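Local structure of thiamine-monophosphate kinase (Aquifex aeolicus, 1VQV) at residues Gly155-Ser160 against Gly259-Leu264. The protein catalyses the ATP-dependent phosphorylation of thiamine monophosphate to thiamine diphosphate, the active form of vitamin B1, and works as a homodimer. Numbering follows the deposited sequence.
Sequences GTLGDS and GEDYQL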
loop_
_atom_site.group_PDB
_atom_site.type_symbol
_atom_site.label_atom_id
_atom_site.label_comp_id
_atom_site.label_asym_id
_atom_site.label_seq_id
_atom_site.Cartn_x
_atom_site.Cartn_y
_atom_site.Cartn_z
ATOM N N GLY B 155 -28.485 3.265 1.148
ATOM C CA GLY B 155 -28.756 2.272 2.168
ATOM C C GLY B 155 -29.274 2.853 3.465
ATOM O O GLY B 155 -29.903 3.914 3.479
ATOM N N THR B 156 -29.008 2.141 4.555
ATOM C CA THR B 156 -29.423 2.544 5.903
ATOM C C THR B 156 -28.176 2.818 6.744
ATOM O O THR B 156 -27.063 2.542 6.307
ATOM C CB THR B 156 -30.289 1.429 6.571
ATOM O OG1 THR B 156 -29.539 0.204 6.667
ATOM C CG2 THR B 156 -31.539 1.159 5.736
ATOM N N LEU B 157 -28.345 3.364 7.940
ATOM C CA LEU B 157 -27.180 3.654 8.756
ATOM C C LEU B 157 -27.274 3.016 10.123
ATOM O O LEU B 157 -28.378 2.800 10.634
ATOM C CB LEU B 157 -27.019 5.160 8.911
ATOM C CG LEU B 157 -27.040 5.964 7.609
ATOM C CD1 LEU B 157 -27.286 7.410 7.958
ATOM C CD2 LEU B 157 -25.745 5.786 6.818
ATOM N N GLY B 158 -26.104 2.710 10.694
ATOM C CA GLY B 158 -26.020 2.118 12.018
ATOM C C GLY B 158 -25.783 0.621 12.055
ATOM O O GLY B 158 -25.294 0.082 13.050
ATOM N N ASP B 159 -26.114 -0.056 10.961
ATOM C CA ASP B 159 -25.964 -1.510 10.876
ATOM C C ASP B 159 -24.590 -2.059 11.247
ATOM O O ASP B 159 -24.489 -2.963 12.070
ATOM C CB ASP B 159 -26.365 -1.985 9.474
ATOM C CG ASP B 159 -27.803 -1.623 9.134
ATOM O OD1 ASP B 159 -28.108 -0.428 8.978
ATOM O OD2 ASP B 159 -28.637 -2.535 9.043
ATOM N N SER B 160 -23.537 -1.520 10.646
ATOM C CA SER B 160 -22.180 -1.976 10.933
ATOM C C SER B 160 -21.860 -1.886 12.442
ATOM O O SER B 160 -21.253 -2.785 13.015
ATOM C CB SER B 160 -21.190 -1.150 10.101
ATOM O OG SER B 160 -19.866 -1.643 10.172
ATOM N N GLY B 259 -20.331 5.358 12.939
ATOM C CA GLY B 259 -19.004 5.111 12.422
ATOM C C GLY B 259 -19.092 4.648 10.978
ATOM O O GLY B 259 -19.982 5.082 10.233
ATOM N N GLU B 260 -18.191 3.755 10.582
ATOM C CA GLU B 260 -18.155 3.272 9.206
ATOM C C GLU B 260 -19.318 2.375 8.808
ATOM O O GLU B 260 -19.541 1.337 9.420
ATOM C CB GLU B 260 -16.839 2.542 8.959
ATOM C CG GLU B 260 -16.764 1.777 7.651
ATOM C CD GLU B 260 -16.495 2.656 6.441
ATOM O OE1 GLU B 260 -15.375 3.198 6.336
ATOM O OE2 GLU B 260 -17.410 2.803 5.599
ATOM N N ASP B 261 -20.040 2.788 7.763
ATOM C CA ASP B 261 -21.186 2.048 7.234
ATOM C C ASP B 261 -21.032 1.674 5.776
ATOM O O ASP B 261 -21.827 0.923 5.234
ATOM C CB ASP B 261 -22.465 2.866 7.372
ATOM C CG ASP B 261 -23.212 2.560 8.637
ATOM O OD1 ASP B 261 -23.581 1.381 8.816
ATOM O OD2 ASP B 261 -23.424 3.499 9.441
ATOM N N TYR B 262 -20.013 2.218 5.138
ATOM C CA TYR B 262 -19.752 1.965 3.729
ATOM C C TYR B 262 -20.911 2.411 2.844
ATOM O O TYR B 262 -21.195 1.795 1.819
ATOM C CB TYR B 262 -19.462 0.487 3.493
ATOM C CG TYR B 262 -18.553 -0.121 4.525
ATOM C CD1 TYR B 262 -19.069 -0.956 5.514
ATOM C CD2 TYR B 262 -17.183 0.147 4.528
ATOM C CE1 TYR B 262 -18.251 -1.511 6.486
ATOM C CE2 TYR B 262 -16.349 -0.398 5.493
ATOM C CZ TYR B 262 -16.892 -1.229 6.474
ATOM O OH TYR B 262 -16.082 -1.759 7.457
ATOM N N GLN B 263 -21.586 3.475 3.262
ATOM C CA GLN B 263 -22.676 4.039 2.481
ATOM C C GLN B 263 -22.227 5.405 1.979
ATOM O O GLN B 263 -21.310 6.014 2.527
ATOM C CB GLN B 263 -23.951 4.169 3.321
ATOM C CG GLN B 263 -24.619 2.845 3.673
ATOM C CD GLN B 263 -25.000 2.010 2.453
ATOM O OE1 GLN B 263 -24.625 2.320 1.326
ATOM N NE2 GLN B 263 -25.735 0.941 2.682
ATOM N N LEU B 264 -22.870 5.885 0.927
ATOM C CA LEU B 264 -22.522 7.173 0.347
ATOM C C LEU B 264 -23.272 8.352 0.946
ATOM O O LEU B 264 -24.436 8.235 1.317
ATOM C CB LEU B 264 -22.789 7.148 -1.150
ATOM C CG LEU B 264 -21.976 6.138 -1.940
ATOM C CD1 LEU B 264 -22.518 6.036 -3.338
ATOM C CD2 LEU B 264 -20.506 6.571 -1.948
#
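Asp-261 sets its carboxylate against the N-terminal end of helix 159-168, where Gly-158 holds the N-cap position. This buried contact lies in the C-terminal half of the PurM-like fold, joining the turn that links strand 150-153 to that helix with the loop that runs into strand 263-268. Asp-261 OD2 takes the N-H of Gly-158 at 3.1 Å in an almost straight bond (170°). The donor comes in on the syn side, but 31° out of the carboxylate plane. OD1 accepts a weaker bond of 3.4 Å from Ser-160 N in the first turn of the helix. One good and one weak N-H bond thus reach the two oxygens and probably limit rotation of the group, and the helix end would be expected to stabilise its negative charge. The Leu-157 side chain crosses that of Asp-261 at about a right angle, its CB 4.0 Å from OD2.

Ser-160 turns toward the same loop. With OG anti to its backbone N (chi1 -172°), the carbonyl O of Glu-260 sits alongside the CB-OG bond, 3.1 Å from OG, in a weak hydrogen bond. The helix start thus touches the backbone of Glu-260, a substrate-binding residue, whose own side chain lies beside Asp-207 and Ser-209 of the magnesium and ATP sites. Within the turn, Thr-156 OG1 donates to Asp-159 OD1 from above the carboxylate plane, while Asp-159 OD2 is taken up by Arg-184 and Ser-237.

Gln-263 bends at chi2 and lays its amide along the Gly-155 backbone. Ser-154 binds its OE1; CG sits 3.6 Å from the carbonyl O of Thr-156, and NE2 comes within 3.3 Å of Gly-155 CA.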